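Local coordinates for malonyl CoA-acyl carrier protein transacylase (Synechocystis sp. PCC 6803 substr. Kazusa, PDB 4RR5) that transfers the malonyl group from malonyl-CoA to holo-acyl carrier protein, supplying malonyl-ACP for fatty acid biosynthesis, at residues 126-131 against 157-162; 202-207 against 229-234; 216-221 against 240-245. All coordinates share one frame; numbering follows the deposited sequence.

Overall arrangement
Contact 1 is a buried pairing of two strands in the smaller lobe, in its mixed sheet. Contact 2 joins the end of helix 193-204 and the loop after it to helix 227-235, in the larger lobe, and is only partly buried. Contact 3 is also partly buried, but it lies nearest the centre of the chain and borders the active site. Its strand 242-243 is an outer strand of the sheet that holds contact 1. Contacts 2 and 3 touch through D220, which meets R229 and K233 of helix 227-235. Contact 1 relies on backbone bonds and apolar side chains. Contact 2 depends instead on one lysine set at the end of a helix, beside a leucine pair. Contact 3 uses an arginine, and its asparagine reaches the probable nucleophile.

Contact 1 (126-131 against 157-162); sequences AALMKF and VVISGT
The carbonyl oxygen of A126 is approached by several groups of strand 156-161. It accepts the amide of I159, with A126 O to I159 N at 2.9 Å. The CA-H of V158 also points at this oxygen, with V158 CA to A126 O at 3.3 Å. In return, A126 N donates to I159 O. Two residues on, L128 N gives a straighter bond to V157 O (164° at the hydrogen), and V157 N donates back to L128 O. A127 and V158 form the non-hydrogen-bonded pair between. This is regular antiparallel pairing inside the mixed sheet of the smaller, ferredoxin-like subdomain of the FabD fold. The two sheet faces differ. A126, L128, V157 and I159 turn to the side packed by helices 133-140 and 163-171. There the L128 and I159 chains cross at a slant, with L128 CD1 and I159 CD1 4.2 Å apart. A127 and V158 turn to the other side, where A127 CB meets V158 CG2 at 3.7 Å. The V158 side chain lies about 7 Å from that of H188, the probable catalytic histidine. Past the strand end, F131 turns back to V157, and the two side chains cross at about a right angle. F131 CG sits between the backbone N and the carbonyl carbon (chi1 55°), which brings CZ and CE1 to the two V157 methyls. F131 CZ is 3.5 Å from V157 CG1, and F131 CE1 is 3.7 Å from V157 CG2. An alanine at F131 would take away the ring and would probably leave both V157 methyls, and L136 of helix 133-140, without that neighbour. I159 also packs on V166 and I169 of helix 163-171.

Contact 2 (202-207 against 229-234); sequences TLTACH and RLKEKL
K231 carries the polar side of this contact. Its ammonium group reaches the carboxyl end of helix 193-204 and donates to T204 O, with K231 NZ to T204 O at 2.9 Å. The nitrogen stands above that carbonyl plane, with a C=O...N angle of 113°. C206 O is the second acceptor, but the modelled K231 NZ to C206 O distance of 2.3 Å is too short to be trusted in detail. K231 CG is anti to its own backbone N (chi1 -167°), and a bend at chi3 (-57°) turns the end of the chain to these carbonyls. A lysine charge here would probably be favoured by the negative end of the helix dipole. The aliphatic part of the same chain lies against the last turn, with K231 CD 3.6 Å from L203 O. That oxygen already accepts C206 N. Both helices belong to the larger, alpha/beta-hydrolase-like part of the FabD fold. Apolar contact comes from L203 and L234, whose chains cross at about a right angle. L203 CD1 and L234 CD2 are 3.9 Å apart. F208 packs on both leucines and on K231. L234 also touches Y92 and L95 of helix 90-97, which follows the probable nucleophile S88 in the chain. The ion pairs do not cross this contact. R229 NH1 pairs with E232 OE2 at 3.3 Å within helix 227-235, and the salt bridge from R229 NH2 to D220 leads to contact 3. K233 CE sits 3.3 Å above the R229 guanidinium plane, toward its rim.

Contact 3 (216-221 against 240-245); sequences LSNVDP and GSVRWR
R243 grips the S217-D220 turn through two bonds. R243 N donates to N218 O at 3.1 Å, with an angle of 163° at the hydrogen. R243 NH1 donates to V219 O at 3.0 Å from above that carbonyl plane. A bend at chi3 (52°) folds the arginine over the turn, where P221 CD lies over the centre of one guanidinium face, 3.8 Å above its plane. N218 and V242 lie side by side and point the same way, with N218 OD1 3.6 Å from V242 CG2. The N218 amide meets the edge of the W244 ring, N218 ND2 to W244 CE3 being 4.2 Å, and the two planes stand 85° apart. The next shell fixes these groups. The turn is type I, closed by D220 N to S217 O, and E246 pairs with R243 NH2. The N218 amide is bonded at both ends: OD1 accepts S88 N and Q237 NE2, while ND2 donates to G86 O. E91 takes the backbone N-H of N218. On the other segment, G240 O accepts H188 ND1, and V242 touches H188. S88 and H188 are the probable catalytic pair. The site is consistent with a GxSxG nucleophile elbow held by the N218 amide, and with a backbone carbonyl that probably orients the histidine, as in related FabD transacylases.

Contact 1 (126-131 against 157-162)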
loop_
_atom_site.group_PDB
_atom_site.type_symbol
_atom_site.label_atom_id
_atom_site.label_comp_id
_atom_site.label_asym_id
_atom_site.label_seq_id
_atom_site.Cartn_x
_atom_site.Cartn_y
_atom_site.Cartn_z
ATOM N N ALA A 126 -10.718 2.983 11.434
ATOM C CA ALA A 126 -10.755 1.745 12.212
ATOM C C ALA A 126 -10.899 0.526 11.316
ATOM O O ALA A 126 -11.520 0.597 10.255
ATOM C CB ALA A 126 -11.893 1.774 13.227
ATOM N N ALA A 127 -10.336 -0.597 11.746
ATOM C CA ALA A 127 -10.479 -1.837 10.994
ATOM C C ALA A 127 -11.508 -2.739 11.669
ATOM O O ALA A 127 -11.688 -2.695 12.882
ATOM C CB ALA A 127 -9.146 -2.547 10.864
ATOM N N LEU A 128 -12.186 -3.550 10.871
ATOM C CA LEU A 128 -13.237 -4.407 11.384
ATOM C C LEU A 128 -12.974 -5.814 10.916
ATOM O O LEU A 128 -12.855 -6.062 9.721
ATOM C CB LEU A 128 -14.615 -3.930 10.919
ATOM C CG LEU A 128 -15.063 -2.565 11.436
ATOM C CD1 LEU A 128 -16.210 -2.015 10.618
ATOM C CD2 LEU A 128 -15.481 -2.695 12.869
ATOM N N MET A 129 -12.845 -6.739 11.856
ATOM C CA MET A 129 -12.574 -8.110 11.471
ATOM C C MET A 129 -13.764 -8.951 11.886
ATOM O O MET A 129 -14.214 -8.873 13.026
ATOM C CB MET A 129 -11.272 -8.632 12.099
ATOM C CG MET A 129 -11.157 -10.162 12.024
ATOM S SD MET A 129 -9.547 -10.934 12.342
ATOM C CE MET A 129 -9.901 -12.624 11.828
ATOM N N LYS A 130 -14.276 -9.725 10.934
ATOM C CA LYS A 130 -15.402 -10.619 11.157
ATOM C C LYS A 130 -16.663 -9.849 11.567
ATOM O O LYS A 130 -17.062 -9.861 12.733
ATOM C CB LYS A 130 -15.046 -11.671 12.216
ATOM C CG LYS A 130 -15.087 -13.103 11.708
ATOM C CD LYS A 130 -13.793 -13.482 11.019
ATOM C CE LYS A 130 -13.918 -14.827 10.328
ATOM N NZ LYS A 130 -14.836 -14.759 9.157
ATOM N N PHE A 131 -17.293 -9.194 10.596
ATOM C CA PHE A 131 -18.426 -8.317 10.875
ATOM C C PHE A 131 -19.698 -8.742 10.166
ATOM O O PHE A 131 -19.675 -9.510 9.213
ATOM C CB PHE A 131 -18.092 -6.865 10.487
ATOM C CG PHE A 131 -17.639 -6.709 9.076
ATOM C CD1 PHE A 131 -16.297 -6.816 8.755
ATOM C CD2 PHE A 131 -18.557 -6.470 8.064
ATOM C CE1 PHE A 131 -15.878 -6.689 7.449
ATOM C CE2 PHE A 131 -18.146 -6.339 6.754
ATOM C CZ PHE A 131 -16.806 -6.449 6.444
ATOM N N VAL A 157 -12.603 -5.172 6.656
ATOM C CA VAL A 157 -12.591 -3.875 6.008
ATOM C C VAL A 157 -11.960 -2.843 6.911
ATOM O O VAL A 157 -11.688 -3.099 8.075
ATOM C CB VAL A 157 -14.000 -3.380 5.651
ATOM C CG1 VAL A 157 -14.688 -4.351 4.680
ATOM C CG2 VAL A 157 -14.816 -3.140 6.933
ATOM N N VAL A 158 -11.742 -1.664 6.352
ATOM C CA VAL A 158 -11.349 -0.505 7.123
ATOM C C VAL A 158 -12.296 0.636 6.803
ATOM O O VAL A 158 -12.515 0.949 5.641
ATOM C CB VAL A 158 -9.913 -0.100 6.818
ATOM C CG1 VAL A 158 -9.644 1.312 7.308
ATOM C CG2 VAL A 158 -8.950 -1.112 7.443
ATOM N N ILE A 159 -12.889 1.235 7.826
ATOM C CA ILE A 159 -13.732 2.402 7.612
ATOM C C ILE A 159 -12.957 3.668 7.957
ATOM O O ILE A 159 -11.958 3.611 8.667
ATOM C CB ILE A 159 -15.031 2.340 8.434
ATOM C CG1 ILE A 159 -14.737 2.155 9.918
ATOM C CG2 ILE A 159 -15.922 1.219 7.936
ATOM C CD1 ILE A 159 -15.989 2.133 10.741
ATOM N N SER A 160 -13.413 4.801 7.433
ATOM C CA SER A 160 -12.677 6.053 7.553
ATOM C C SER A 160 -13.636 7.215 7.758
ATOM O O SER A 160 -14.741 7.211 7.223
ATOM C CB SER A 160 -11.819 6.295 6.302
ATOM O OG SER A 160 -11.031 7.472 6.405
ATOM N N GLY A 161 -13.220 8.213 8.531
ATOM C CA GLY A 161 -14.049 9.389 8.703
ATOM C C GLY A 161 -13.835 10.138 10.000
ATOM O O GLY A 161 -12.746 10.098 10.589
ATOM N N THR A 162 -14.881 10.835 10.436
ATOM C CA THR A 162 -14.819 11.630 11.658
ATOM C C THR A 162 -14.600 10.710 12.854
ATOM O O THR A 162 -14.997 9.540 12.822
ATOM C CB THR A 162 -16.104 12.474 11.862
ATOM O OG1 THR A 162 -17.234 11.611 12.055
ATOM C CG2 THR A 162 -16.348 13.365 10.652
#

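Contact 2 (202-207 against 229-234)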
loop_
_atom_site.group_PDB
_atom_site.type_symbol
_atom_site.label_atom_id
_atom_site.label_comp_id
_atom_site.label_asym_id
_atom_site.label_seq_id
_atom_site.Cartn_x
_atom_site.Cartn_y
_atom_site.Cartn_z
ATOM N N THR A 202 0.667 18.301 -8.655
ATOM C CA THR A 202 2.005 17.713 -8.776
ATOM C C THR A 202 2.034 16.430 -9.627
ATOM O O THR A 202 2.917 16.247 -10.484
ATOM C CB THR A 202 2.588 17.399 -7.377
ATOM O OG1 THR A 202 3.004 18.617 -6.742
ATOM C CG2 THR A 202 3.769 16.427 -7.473
ATOM N N LEU A 203 1.071 15.543 -9.386
ATOM C CA LEU A 203 1.050 14.250 -10.068
ATOM C C LEU A 203 0.819 14.369 -11.573
ATOM O O LEU A 203 1.503 13.701 -12.355
ATOM C CB LEU A 203 -0.014 13.337 -9.461
ATOM C CG LEU A 203 0.486 12.193 -8.574
ATOM C CD1 LEU A 203 -0.665 11.322 -8.063
ATOM C CD2 LEU A 203 1.501 11.345 -9.310
ATOM N N THR A 204 -0.137 15.202 -11.986
ATOM C CA THR A 204 -0.445 15.346 -13.417
ATOM C C THR A 204 0.728 15.874 -14.254
ATOM O O THR A 204 0.806 15.558 -15.440
ATOM C CB THR A 204 -1.687 16.257 -13.657
ATOM O OG1 THR A 204 -1.846 17.162 -12.564
ATOM C CG2 THR A 204 -2.958 15.436 -13.801
ATOM N N ALA A 205 1.637 16.643 -13.643
ATOM C CA ALA A 205 2.802 17.209 -14.345
ATOM C C ALA A 205 3.911 16.194 -14.523
ATOM O O ALA A 205 4.959 16.488 -15.099
ATOM C CB ALA A 205 3.340 18.412 -13.607
ATOM N N CYS A 206 3.681 14.998 -14.008
ATOM C CA CYS A 206 4.686 13.963 -14.017
ATOM C C CYS A 206 4.379 13.030 -15.174
ATOM O O CYS A 206 3.256 12.554 -15.291
ATOM C CB CYS A 206 4.690 13.234 -12.665
ATOM S SG CYS A 206 5.870 11.889 -12.536
ATOM N N HIS A 207 5.343 12.789 -16.057
ATOM C CA HIS A 207 5.092 11.878 -17.172
ATOM C C HIS A 207 5.102 10.434 -16.705
ATOM O O HIS A 207 6.027 10.011 -16.022
ATOM C CB HIS A 207 6.119 12.052 -18.273
ATOM C CG HIS A 207 6.134 10.917 -19.256
ATOM N ND1 HIS A 207 5.009 10.514 -19.945
ATOM C CD2 HIS A 207 7.135 10.097 -19.656
ATOM C CE1 HIS A 207 5.319 9.497 -20.732
ATOM N NE2 HIS A 207 6.600 9.222 -20.574
ATOM N N ARG A 229 -3.906 6.058 -17.919
ATOM C CA ARG A 229 -5.000 5.512 -17.144
ATOM C C ARG A 229 -4.501 5.249 -15.713
ATOM O O ARG A 229 -5.219 5.522 -14.742
ATOM C CB ARG A 229 -5.551 4.242 -17.794
ATOM C CG ARG A 229 -6.699 3.576 -17.012
ATOM C CD ARG A 229 -7.944 4.481 -16.823
ATOM N NE ARG A 229 -9.002 3.752 -16.122
ATOM C CZ ARG A 229 -9.610 4.166 -15.012
ATOM N NH1 ARG A 229 -9.301 5.332 -14.461
ATOM N NH2 ARG A 229 -10.539 3.409 -14.451
ATOM N N LEU A 230 -3.265 4.751 -15.590
ATOM C CA LEU A 230 -2.656 4.473 -14.282
ATOM C C LEU A 230 -2.474 5.738 -13.432
ATOM O O LEU A 230 -2.770 5.730 -12.241
ATOM C CB LEU A 230 -1.315 3.766 -14.453
ATOM C CG LEU A 230 -1.377 2.298 -14.865
ATOM C CD1 LEU A 230 0.015 1.726 -14.869
ATOM C CD2 LEU A 230 -2.261 1.491 -13.950
ATOM N N LYS A 231 -1.995 6.817 -14.044
ATOM C CA LYS A 231 -1.929 8.106 -13.363
ATOM C C LYS A 231 -3.313 8.559 -12.896
ATOM O O LYS A 231 -3.491 9.020 -11.756
ATOM C CB LYS A 231 -1.324 9.182 -14.264
ATOM C CG LYS A 231 -0.961 10.440 -13.491
ATOM C CD LYS A 231 -0.714 11.648 -14.383
ATOM C CE LYS A 231 0.379 11.390 -15.403
ATOM N NZ LYS A 231 0.989 12.676 -15.851
ATOM N N GLU A 232 -4.291 8.420 -13.783
ATOM C CA GLU A 232 -5.673 8.766 -13.467
ATOM C C GLU A 232 -6.143 7.969 -12.254
ATOM O O GLU A 232 -6.640 8.537 -11.299
ATOM C CB GLU A 232 -6.588 8.511 -14.669
ATOM C CG GLU A 232 -8.001 9.091 -14.535
ATOM C CD GLU A 232 -9.031 8.386 -15.423
ATOM O OE1 GLU A 232 -8.658 7.810 -16.475
ATOM O OE2 GLU A 232 -10.223 8.394 -15.048
ATOM N N LYS A 233 -5.972 6.658 -12.287
ATOM C CA LYS A 233 -6.333 5.828 -11.147
ATOM C C LYS A 233 -5.551 6.209 -9.868
ATOM O O LYS A 233 -6.082 6.147 -8.758
ATOM C CB LYS A 233 -6.093 4.357 -11.473
ATOM C CG LYS A 233 -6.814 3.833 -12.703
ATOM C CD LYS A 233 -6.612 2.336 -12.781
ATOM C CE LYS A 233 -7.295 1.690 -13.956
ATOM N NZ LYS A 233 -7.476 0.250 -13.633
ATOM N N LEU A 234 -4.286 6.594 -10.023
ATOM C CA LEU A 234 -3.470 6.935 -8.867
ATOM C C LEU A 234 -3.930 8.271 -8.263
ATOM O O LEU A 234 -4.076 8.408 -7.050
ATOM C CB LEU A 234 -1.995 6.984 -9.259
ATOM C CG LEU A 234 -1.024 7.305 -8.124
ATOM C CD1 LEU A 234 -0.986 6.140 -7.127
ATOM C CD2 LEU A 234 0.373 7.627 -8.656
#

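Contact 3 (216-221 against 240-245)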
loop_
_atom_site.group_PDB
_atom_site.type_symbol
_atom_site.label_atom_id
_atom_site.label_comp_id
_atom_site.label_asym_id
_atom_site.label_seq_id
_atom_site.Cartn_x
_atom_site.Cartn_y
_atom_site.Cartn_z
ATOM N N LEU A 216 -2.603 -3.645 -11.328
ATOM C CA LEU A 216 -3.984 -3.576 -10.838
ATOM C C LEU A 216 -4.116 -2.503 -9.757
ATOM O O LEU A 216 -3.702 -2.701 -8.619
ATOM C CB LEU A 216 -4.462 -4.931 -10.298
ATOM C CG LEU A 216 -4.694 -6.060 -11.314
ATOM C CD1 LEU A 216 -3.407 -6.536 -11.994
ATOM C CD2 LEU A 216 -5.404 -7.225 -10.650
ATOM N N SER A 217 -4.716 -1.372 -10.113
ATOM C CA SER A 217 -4.760 -0.234 -9.206
ATOM C C SER A 217 -5.884 -0.251 -8.153
ATOM O O SER A 217 -6.963 -0.805 -8.374
ATOM C CB SER A 217 -4.846 1.032 -10.028
ATOM O OG SER A 217 -3.835 0.999 -11.017
ATOM N N ASN A 218 -5.609 0.381 -7.008
ATOM C CA ASN A 218 -6.497 0.367 -5.851
ATOM C C ASN A 218 -7.942 0.775 -6.135
ATOM O O ASN A 218 -8.873 0.134 -5.645
ATOM C CB ASN A 218 -5.948 1.289 -4.741
ATOM C CG ASN A 218 -4.760 0.694 -3.989
ATOM O OD1 ASN A 218 -4.200 1.343 -3.104
ATOM N ND2 ASN A 218 -4.361 -0.529 -4.345
ATOM N N VAL A 219 -8.140 1.861 -6.876
ATOM C CA VAL A 219 -9.508 2.321 -7.126
ATOM C C VAL A 219 -10.205 1.540 -8.241
ATOM O O VAL A 219 -11.425 1.609 -8.369
ATOM C CB VAL A 219 -9.567 3.825 -7.484
ATOM C CG1 VAL A 219 -9.171 4.675 -6.283
ATOM C CG2 VAL A 219 -8.709 4.143 -8.718
ATOM N N ASP A 220 -9.441 0.801 -9.045
ATOM C CA ASP A 220 -10.023 0.046 -10.157
ATOM C C ASP A 220 -9.085 -1.077 -10.592
ATOM O O ASP A 220 -8.294 -0.920 -11.533
ATOM C CB ASP A 220 -10.347 0.991 -11.330
ATOM C CG ASP A 220 -10.788 0.249 -12.596
ATOM O OD1 ASP A 220 -11.274 -0.906 -12.509
ATOM O OD2 ASP A 220 -10.646 0.831 -13.686
ATOM N N PRO A 221 -9.180 -2.224 -9.908
ATOM C CA PRO A 221 -8.217 -3.323 -10.008
ATOM C C PRO A 221 -8.379 -4.179 -11.248
ATOM O O PRO A 221 -8.110 -5.380 -11.197
ATOM C CB PRO A 221 -8.505 -4.151 -8.755
ATOM C CG PRO A 221 -9.919 -3.882 -8.455
ATOM C CD PRO A 221 -10.163 -2.453 -8.843
ATOM N N GLY A 240 -10.207 7.758 -2.532
ATOM C CA GLY A 240 -10.986 6.606 -2.905
ATOM C C GLY A 240 -10.601 5.386 -2.128
ATOM O O GLY A 240 -9.582 5.369 -1.440
ATOM N N SER A 241 -11.429 4.356 -2.255
ATOM C CA SER A 241 -11.298 3.145 -1.470
ATOM C C SER A 241 -10.287 2.180 -2.070
ATOM O O SER A 241 -10.113 2.113 -3.285
ATOM C CB SER A 241 -12.654 2.452 -1.330
ATOM O OG SER A 241 -12.569 1.379 -0.402
ATOM N N VAL A 242 -9.621 1.439 -1.193
ATOM C CA VAL A 242 -8.690 0.407 -1.603
ATOM C C VAL A 242 -9.432 -0.925 -1.768
ATOM O O VAL A 242 -9.799 -1.605 -0.786
ATOM C CB VAL A 242 -7.539 0.272 -0.593
ATOM C CG1 VAL A 242 -6.631 -0.871 -0.974
ATOM C CG2 VAL A 242 -6.753 1.572 -0.547
ATOM N N ARG A 243 -9.665 -1.274 -3.028
ATOM C CA ARG A 243 -10.383 -2.484 -3.388
ATOM C C ARG A 243 -9.435 -3.677 -3.473
ATOM O O ARG A 243 -9.239 -4.259 -4.545
ATOM C CB ARG A 243 -11.108 -2.249 -4.703
ATOM C CG ARG A 243 -11.909 -0.960 -4.632
ATOM C CD ARG A 243 -12.447 -0.518 -5.958
ATOM N NE ARG A 243 -13.175 -1.604 -6.594
ATOM C CZ ARG A 243 -13.710 -1.531 -7.802
ATOM N NH1 ARG A 243 -13.598 -0.415 -8.514
ATOM N NH2 ARG A 243 -14.348 -2.580 -8.289
ATOM N N TRP A 244 -8.840 -4.038 -2.335
ATOM C CA TRP A 244 -7.809 -5.065 -2.344
ATOM C C TRP A 244 -8.417 -6.447 -2.499
ATOM O O TRP A 244 -7.864 -7.288 -3.207
ATOM C CB TRP A 244 -6.941 -5.015 -1.090
ATOM C CG TRP A 244 -5.735 -5.858 -1.272
ATOM C CD1 TRP A 244 -5.515 -7.102 -0.754
ATOM C CD2 TRP A 244 -4.604 -5.556 -2.090
ATOM N NE1 TRP A 244 -4.305 -7.588 -1.190
ATOM C CE2 TRP A 244 -3.729 -6.661 -2.018
ATOM C CE3 TRP A 244 -4.242 -4.458 -2.876
ATOM C CZ2 TRP A 244 -2.503 -6.688 -2.687
ATOM C CZ3 TRP A 244 -3.032 -4.495 -3.553
ATOM C CH2 TRP A 244 -2.180 -5.604 -3.454
ATOM N N ARG A 245 -9.557 -6.682 -1.857
ATOM C CA ARG A 245 -10.278 -7.943 -2.041
ATOM C C ARG A 245 -10.433 -8.259 -3.525
ATOM O O ARG A 245 -10.024 -9.323 -3.987
ATOM C CB ARG A 245 -11.651 -7.896 -1.359
ATOM C CG ARG A 245 -12.512 -9.146 -1.595
ATOM C CD ARG A 245 -13.924 -9.046 -0.981
ATOM N NE ARG A 245 -14.699 -7.883 -1.427
ATOM C CZ ARG A 245 -15.363 -7.797 -2.583
ATOM N NH1 ARG A 245 -15.345 -8.800 -3.452
ATOM N NH2 ARG A 245 -16.044 -6.696 -2.878
#